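Local coordinates for extracellular solute-binding protein family 1 (Kribbella flavida, PDB 5IXP), which probably captures a solute outside the cell and delivers it to an ABC transporter for import, at residues Ala236-Gly239 with Trp240-Gly243; Ser64-Tyr67 with Lys68-Lys72; Lys75-Leu79 with Arg80-Ala84. All blocks are in the same frame, centred on the assembly; numbering follows the deposited sequence.

Interaction 1 of 3, residues Ala236-Gly239 with Trp240-Gly243; sequences ACPG and WLLG
The tight turn that carries strand 232-238 into helix 241-249 is packed by Pro238 against Trp240 and Leu241, in a fold of the periplasmic binding protein clan. The indole folds back toward the strand because CG of Trp240 sits between its backbone N and carbonyl carbon (chi1 56°), which lays the ring across the proline. Pro238 CB makes a CH-pi contact over the face of the five-membered ring, 3.8 Å from its centroid and 26° off the normal. Beside it, Pro238 CG lies 3.5 Å from Trp240 CE2, at the rim of the same face, and Leu241 CB comes in over this face too. A compact, rigid pyrrolidine, which offers its CB and CG hydrogens, suits a broad aromatic face here, and Trp240 NE1 is satisfied elsewhere by the backbone oxygen of Trp270.

Proline also fits the end of the strand. Cys237 and Gly239 on either side of it form backbone hydrogen bonds with Ala117 and Pro115 of strand 108-121, while Pro238 has no N-H to leave unpaired. Its carbonyl does the turning: Pro238 O accepts from Leu241 N at 2.9 Å. One residue on, Gly239 O takes a longer bond from Leu242 N, 3.3 Å. That oxygen has a second partner, a water 2.8 Å away that donates to Gly239 O. The same water accepts from Gly243 N, so it bridges Gly239 O and Gly243 N, four residues apart.

On the buried side, Cys237 is tied to Cys119 by a disulfide, which staples the two adjacent strands together. A leucine is apt beside this apolar sulfur: CD2 of Leu242 packs 3.7 Å from Cys237 SG.

Interaction 2 of 3, residues Ser64-Tyr67 with Lys68-Lys72; sequences SWIY and KYLAK
Tyr67 folds its ring back over the start of Lys68, and the contact can be followed outward from the backbone. Its CB sits beside Lys68 N simply because the two residues are bonded neighbours. CG is a different matter: a chi1 of 74° sets it between the backbone N and carbonyl carbon, which brings Tyr67 CG to 3.0 Å from Lys68 N and places that peptide nitrogen over one ring face. Farther out, CD2 and CE2 run past Lys68 CA and CB. Lys68 CB makes a CH-pi contact with this face, 4.2 Å from the ring centroid and 19° off the normal. In the ring plane, the carbonyl oxygen of Ser64 sits at an edge. The tip, Tyr67 OH, is hydrogen-bonded to Glu358 of helix 356-371, so a tyrosine serves both the packing and the polar end.

The stretch leads into and forms helix 66-70, a short helix that follows strand 58-62 of the central sheet. Lys68 N donates to Trp65 O at 3.0 Å. Ile66 O is gripped twice: Tyr69 N reaches it at 3.0 Å as an i+3 bond and Leu70 N at 2.8 Å as an i+4 bond.

One turn apart, Ile66 CG1 and Leu70 CG face each other loosely at 4.4 Å, both apolar branches; Ile66 is buried against Met61, and Leu70 packs on Thr101 and Ile107. Lys68 stretches the opposite way, its extended chain carrying NZ to a salt bridge with Glu46 of helix 38-51.

Interaction 3 of 3, residues Lys75-Leu79 with Arg80-Ala84; sequences KFVDL and RDHGA
Asp78 binds Arg80 through both oxygens of its carboxylate, forming an Asx turn at the entry to a short 3-10 turn. With CG anti to the backbone N (chi1 -180°), the carboxylate extends forward along the chain. OD1 accepts from Arg80 N at 3.1 Å, met from above the carboxylate plane, and is also hydrogen-bonded to Ile106 N. The other oxygen, OD2, forms a salt bridge with Arg80 NH1 at 2.8 Å; the planes of the two groups are only 19° apart, but the N-H points poorly (128°) and the hydrogen bond is weak. The arginine chain, bent at chi2 and chi3, curls back so that its guanidinium presents an edge to the acid.

The backbone oxygens are satisfied in turn. Asp78 O accepts from Asp81 N at 2.8 Å. Leu79 O is held from opposite faces of its plane, by His82 N at 2.8 Å and by Ala84 N at 3.0 Å. The second bond needs the chain to swing round at Gly83, whose positive phi suits glycine, and Gly83 then serves as N-cap of helix 84-87. A water links the two acidic residues: it accepts from Asp78 N and donates to Asp81 OD2, 2.7 Å away. The Asp78 and Asp81 OD2 atoms lie 4.5 Å apart, so their like charges would probably repel, and the salt bridge from Arg80 to Asp78 should ease this.

Val77 CG1 packs 3.4 Å from His82 CD2, the two side chains crossing at about a right angle. Around the turn, Val77, Leu79 and His82 rest on helix 284-294, while Leu79 and Ala84 both touch Tyr109 of strand 108-121.

Overall arrangement
From the N terminus the chain meets interaction 2 first, then interaction 3 and, much later, interaction 1; the three stand in series, and none nests in or crosses another. Interaction 2 forms the helical turn after strand 58-62, and interaction 3 shapes the loop that leads from helix 66-70 into helix 84-87. These two touch, Tyr69 CB lying 3.8 Å from Phe76 CE1, and both reach helix 38-51. Interaction 1 closes the turn between strand 232-238 and helix 241-249, its centre about 32 Å from that of interaction 3. Strand 108-121 links these distant ends: interactions 1 and 3 each pack on it.

Interaction 1 of 3, residues Ala236-Gly239 with Trp240-Gly243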
loop_
_atom_site.group_PDB
_atom_site.type_symbol
_atom_site.label_atom_id
_atom_site.label_comp_id
_atom_site.label_asym_id
_atom_site.label_seq_id
_atom_site.Cartn_x
_atom_site.Cartn_y
_atom_site.Cartn_z
ATOM N N ALA A 236 -5.574 6.965 7.910
ATOM C CA ALA A 236 -4.791 7.031 6.686
ATOM C C ALA A 236 -5.379 6.023 5.712
ATOM O O ALA A 236 -5.566 4.851 6.052
ATOM C CB ALA A 236 -3.317 6.736 6.960
ATOM N N CYS A 237 -5.683 6.477 4.503
ATOM C CA CYS A 237 -6.728 5.857 3.697
ATOM C C CYS A 237 -6.312 5.685 2.241
ATOM O O CYS A 237 -6.494 6.597 1.431
ATOM C CB CYS A 237 -7.984 6.725 3.786
ATOM S SG CYS A 237 -9.515 6.083 3.198
ATOM N N PRO A 238 -5.774 4.517 1.861
ATOM C CA PRO A 238 -5.631 4.232 0.428
ATOM C C PRO A 238 -7.000 4.137 -0.223
ATOM O O PRO A 238 -7.992 3.793 0.421
ATOM C CB PRO A 238 -4.901 2.882 0.395
ATOM C CG PRO A 238 -5.308 2.221 1.693
ATOM C CD PRO A 238 -5.387 3.359 2.693
ATOM N N GLY A 239 -7.040 4.443 -1.522
ATOM C CA GLY A 239 -8.296 4.376 -2.255
ATOM C C GLY A 239 -9.060 3.084 -2.032
ATOM O O GLY A 239 -10.278 3.097 -1.847
ATOM N N TRP A 240 -8.355 1.945 -2.028
ATOM C CA TRP A 240 -9.040 0.659 -1.921
ATOM C C TRP A 240 -9.649 0.422 -0.543
ATOM O O TRP A 240 -10.467 -0.493 -0.395
ATOM C CB TRP A 240 -8.089 -0.500 -2.272
ATOM C CG TRP A 240 -6.810 -0.570 -1.448
ATOM C CD1 TRP A 240 -5.573 -0.108 -1.810
ATOM C CD2 TRP A 240 -6.651 -1.153 -0.150
ATOM N NE1 TRP A 240 -4.654 -0.361 -0.815
ATOM C CE2 TRP A 240 -5.291 -1.003 0.215
ATOM C CE3 TRP A 240 -7.522 -1.785 0.742
ATOM C CZ2 TRP A 240 -4.788 -1.455 1.440
ATOM C CZ3 TRP A 240 -7.017 -2.234 1.959
ATOM C CH2 TRP A 240 -5.663 -2.067 2.292
ATOM N N LEU A 241 -9.274 1.206 0.466
ATOM C CA LEU A 241 -9.837 1.008 1.797
ATOM C C LEU A 241 -11.238 1.598 1.938
ATOM O O LEU A 241 -11.970 1.199 2.853
ATOM C CB LEU A 241 -8.901 1.605 2.854
ATOM C CG LEU A 241 -9.187 1.266 4.320
ATOM C CD1 LEU A 241 -8.979 -0.220 4.579
ATOM C CD2 LEU A 241 -8.320 2.107 5.245
ATOM N N LEU A 242 -11.632 2.520 1.053
ATOM C CA LEU A 242 -12.962 3.127 1.147
ATOM C C LEU A 242 -14.055 2.065 1.208
ATOM O O LEU A 242 -14.986 2.158 2.020
ATOM C CB LEU A 242 -13.205 4.068 -0.038
ATOM C CG LEU A 242 -12.272 5.274 -0.114
ATOM C CD1 LEU A 242 -12.507 6.062 -1.401
ATOM C CD2 LEU A 242 -12.500 6.144 1.085
ATOM N N GLY A 243 -13.955 1.043 0.355
ATOM C CA GLY A 243 -14.960 -0.006 0.355
ATOM C C GLY A 243 -14.955 -0.837 1.620
ATOM O O GLY A 243 -16.004 -1.323 2.048
HETATM O O HOH W 1 -12.454 1.417 -2.226
#

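Interaction 2 of 3, residues Ser64-Tyr67 with Lys68-Lys72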
loop_
_atom_site.group_PDB
_atom_site.type_symbol
_atom_site.label_atom_id
_atom_site.label_comp_id
_atom_site.label_asym_id
_atom_site.label_seq_id
_atom_site.Cartn_x
_atom_site.Cartn_y
_atom_site.Cartn_z
ATOM N N SER A 64 4.576 -5.210 -0.971
ATOM C CA SER A 64 5.201 -5.397 0.337
ATOM C C SER A 64 6.124 -6.609 0.388
ATOM O O SER A 64 6.902 -6.723 1.342
ATOM C CB SER A 64 4.150 -5.509 1.441
ATOM O OG SER A 64 3.407 -6.706 1.307
ATOM N N TRP A 65 6.057 -7.507 -0.606
ATOM C CA TRP A 65 6.934 -8.676 -0.685
ATOM C C TRP A 65 8.150 -8.462 -1.562
ATOM O O TRP A 65 9.121 -9.215 -1.440
ATOM C CB TRP A 65 6.227 -9.902 -1.286
ATOM C CG TRP A 65 4.827 -10.119 -0.943
ATOM C CD1 TRP A 65 4.185 -9.724 0.183
ATOM C CD2 TRP A 65 3.859 -10.802 -1.749
ATOM N NE1 TRP A 65 2.870 -10.104 0.131
ATOM C CE2 TRP A 65 2.644 -10.772 -1.046
ATOM C CE3 TRP A 65 3.904 -11.426 -3.000
ATOM C CZ2 TRP A 65 1.484 -11.343 -1.547
ATOM C CZ3 TRP A 65 2.759 -11.992 -3.499
ATOM C CH2 TRP A 65 1.558 -11.955 -2.771
ATOM N N ILE A 66 8.087 -7.508 -2.495
ATOM C CA ILE A 66 9.035 -7.489 -3.605
ATOM C C ILE A 66 10.461 -7.220 -3.133
ATOM O O ILE A 66 11.416 -7.590 -3.833
ATOM C CB ILE A 66 8.569 -6.496 -4.687
ATOM C CG1 ILE A 66 9.292 -6.779 -6.010
ATOM C CG2 ILE A 66 8.747 -5.054 -4.235
ATOM C CD1 ILE A 66 8.651 -6.112 -7.221
ATOM N N TYR A 67 10.632 -6.634 -1.939
ATOM C CA TYR A 67 11.973 -6.434 -1.390
ATOM C C TYR A 67 12.739 -7.750 -1.334
ATOM O O TYR A 67 13.939 -7.791 -1.624
ATOM C CB TYR A 67 11.892 -5.803 0.010
ATOM C CG TYR A 67 11.432 -6.760 1.106
ATOM C CD1 TYR A 67 10.087 -6.885 1.425
ATOM C CD2 TYR A 67 12.344 -7.542 1.812
ATOM C CE1 TYR A 67 9.657 -7.762 2.409
ATOM C CE2 TYR A 67 11.924 -8.431 2.796
ATOM C CZ TYR A 67 10.578 -8.535 3.089
ATOM O OH TYR A 67 10.143 -9.408 4.069
ATOM N N LYS A 68 12.054 -8.835 -0.966
ATOM C CA LYS A 68 12.706 -10.132 -0.833
ATOM C C LYS A 68 13.179 -10.654 -2.184
ATOM O O LYS A 68 14.182 -11.369 -2.258
ATOM C CB LYS A 68 11.744 -11.119 -0.168
ATOM C CG LYS A 68 12.278 -12.533 -0.013
ATOM C CD LYS A 68 11.558 -13.284 1.102
ATOM C CE LYS A 68 11.857 -14.785 1.044
ATOM N NZ LYS A 68 11.069 -15.569 2.044
ATOM N N TYR A 69 12.499 -10.288 -3.265
ATOM C CA TYR A 69 12.862 -10.820 -4.566
ATOM C C TYR A 69 13.752 -9.884 -5.364
ATOM O O TYR A 69 14.446 -10.347 -6.275
ATOM C CB TYR A 69 11.589 -11.200 -5.331
ATOM C CG TYR A 69 10.907 -12.290 -4.553
ATOM C CD1 TYR A 69 11.392 -13.586 -4.590
ATOM C CD2 TYR A 69 9.860 -12.009 -3.694
ATOM C CE1 TYR A 69 10.812 -14.594 -3.834
ATOM C CE2 TYR A 69 9.274 -13.007 -2.934
ATOM C CZ TYR A 69 9.758 -14.295 -3.015
ATOM O OH TYR A 69 9.186 -15.278 -2.265
ATOM N N LEU A 70 13.788 -8.594 -5.014
ATOM C CA LEU A 70 14.853 -7.742 -5.525
ATOM C C LEU A 70 16.215 -8.311 -5.149
ATOM O O LEU A 70 17.161 -8.258 -5.942
ATOM C CB LEU A 70 14.696 -6.316 -4.992
ATOM C CG LEU A 70 13.499 -5.503 -5.516
ATOM C CD1 LEU A 70 13.307 -4.218 -4.708
ATOM C CD2 LEU A 70 13.659 -5.184 -6.990
ATOM N N ALA A 71 16.326 -8.886 -3.952
ATOM C CA ALA A 71 17.580 -9.508 -3.544
ATOM C C ALA A 71 17.863 -10.798 -4.301
ATOM O O ALA A 71 18.995 -11.291 -4.258
ATOM C CB ALA A 71 17.571 -9.775 -2.034
ATOM N N LYS A 72 16.867 -11.350 -4.992
ATOM C CA LYS A 72 17.023 -12.545 -5.806
ATOM C C LYS A 72 16.829 -12.237 -7.285
ATOM O O LYS A 72 16.340 -13.079 -8.041
ATOM C CB LYS A 72 16.039 -13.626 -5.359
ATOM C CG LYS A 72 16.238 -14.090 -3.937
ATOM C CD LYS A 72 15.146 -15.062 -3.527
ATOM C CE LYS A 72 15.502 -15.761 -2.231
ATOM N NZ LYS A 72 16.761 -16.546 -2.369
#

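Interaction 3 of 3, residues Lys75-Leu79 with Arg80-Ala84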
loop_
_atom_site.group_PDB
_atom_site.type_symbol
_atom_site.label_atom_id
_atom_site.label_comp_id
_atom_site.label_asym_id
_atom_site.label_seq_id
_atom_site.Cartn_x
_atom_site.Cartn_y
_atom_site.Cartn_z
ATOM N N LYS A 75 17.117 -14.416 -10.507
ATOM C CA LYS A 75 16.136 -15.433 -10.849
ATOM C C LYS A 75 14.933 -14.873 -11.587
ATOM O O LYS A 75 13.982 -15.620 -11.858
ATOM C CB LYS A 75 15.691 -16.156 -9.585
ATOM C CG LYS A 75 16.864 -16.790 -8.881
ATOM C CD LYS A 75 16.434 -17.821 -7.882
ATOM C CE LYS A 75 17.648 -18.369 -7.158
ATOM N NZ LYS A 75 17.240 -19.431 -6.211
ATOM N N PHE A 76 14.957 -13.588 -11.934
ATOM C CA PHE A 76 13.863 -12.960 -12.659
ATOM C C PHE A 76 14.380 -12.320 -13.935
ATOM O O PHE A 76 15.530 -11.875 -14.009
ATOM C CB PHE A 76 13.157 -11.918 -11.788
ATOM C CG PHE A 76 12.413 -12.522 -10.644
ATOM C CD1 PHE A 76 13.056 -12.796 -9.448
ATOM C CD2 PHE A 76 11.073 -12.853 -10.773
ATOM C CE1 PHE A 76 12.374 -13.374 -8.391
ATOM C CE2 PHE A 76 10.385 -13.427 -9.720
ATOM C CZ PHE A 76 11.038 -13.686 -8.523
ATOM N N VAL A 77 13.521 -12.308 -14.951
ATOM C CA VAL A 77 13.842 -11.604 -16.182
ATOM C C VAL A 77 13.979 -10.118 -15.885
ATOM O O VAL A 77 13.111 -9.511 -15.244
ATOM C CB VAL A 77 12.760 -11.874 -17.236
ATOM C CG1 VAL A 77 12.927 -10.939 -18.432
ATOM C CG2 VAL A 77 12.810 -13.333 -17.670
ATOM N N ASP A 78 15.095 -9.533 -16.315
ATOM C CA ASP A 78 15.211 -8.082 -16.380
ATOM C C ASP A 78 14.352 -7.602 -17.541
ATOM O O ASP A 78 14.675 -7.853 -18.704
ATOM C CB ASP A 78 16.677 -7.691 -16.551
ATOM C CG ASP A 78 16.891 -6.184 -16.618
ATOM O OD1 ASP A 78 15.924 -5.423 -16.414
ATOM O OD2 ASP A 78 18.048 -5.761 -16.865
ATOM N N LEU A 79 13.225 -6.953 -17.234
ATOM C CA LEU A 79 12.306 -6.558 -18.292
ATOM C C LEU A 79 12.907 -5.502 -19.214
ATOM O O LEU A 79 12.370 -5.269 -20.302
ATOM C CB LEU A 79 10.982 -6.081 -17.673
ATOM C CG LEU A 79 10.293 -7.195 -16.844
ATOM C CD1 LEU A 79 9.153 -6.647 -15.971
ATOM C CD2 LEU A 79 9.781 -8.325 -17.729
ATOM N N ARG A 80 14.017 -4.878 -18.821
ATOM C CA ARG A 80 14.744 -4.024 -19.760
ATOM C C ARG A 80 15.231 -4.803 -20.969
ATOM O O ARG A 80 15.408 -4.226 -22.046
ATOM C CB ARG A 80 15.914 -3.350 -19.057
ATOM C CG ARG A 80 15.470 -2.208 -18.194
ATOM C CD ARG A 80 16.204 -2.205 -16.890
ATOM N NE ARG A 80 17.407 -1.392 -16.940
ATOM C CZ ARG A 80 18.637 -1.859 -16.763
ATOM N NH1 ARG A 80 18.843 -3.148 -16.520
ATOM N NH2 ARG A 80 19.662 -1.024 -16.815
ATOM N N ASP A 81 15.451 -6.113 -20.818
ATOM C CA ASP A 81 15.793 -6.930 -21.977
ATOM C C ASP A 81 14.619 -7.127 -22.918
ATOM O O ASP A 81 14.803 -7.731 -23.978
ATOM C CB ASP A 81 16.328 -8.299 -21.537
ATOM C CG ASP A 81 17.661 -8.204 -20.811
ATOM O OD1 ASP A 81 18.450 -7.282 -21.112
ATOM O OD2 ASP A 81 17.929 -9.063 -19.948
ATOM N N HIS A 82 13.430 -6.628 -22.568
ATOM C CA HIS A 82 12.246 -6.816 -23.396
ATOM C C HIS A 82 11.458 -5.523 -23.548
ATOM O O HIS A 82 10.241 -5.557 -23.758
ATOM C CB HIS A 82 11.355 -7.918 -22.820
ATOM C CG HIS A 82 12.076 -9.214 -22.646
ATOM N ND1 HIS A 82 12.175 -10.147 -23.652
ATOM C CD2 HIS A 82 12.775 -9.710 -21.599
ATOM C CE1 HIS A 82 12.890 -11.174 -23.228
ATOM N NE2 HIS A 82 13.268 -10.932 -21.984
ATOM N N GLY A 83 12.126 -4.379 -23.430
ATOM C CA GLY A 83 11.521 -3.104 -23.760
ATOM C C GLY A 83 11.089 -2.250 -22.587
ATOM O O GLY A 83 10.514 -1.181 -22.817
ATOM N N ALA A 84 11.358 -2.665 -21.345
ATOM C CA ALA A 84 10.949 -1.876 -20.185
ATOM C C ALA A 84 11.487 -0.449 -20.230
ATOM O O ALA A 84 10.822 0.478 -19.747
ATOM C CB ALA A 84 11.412 -2.545 -18.895
HETATM O O HOH W 2 16.790 -10.964 -18.369
#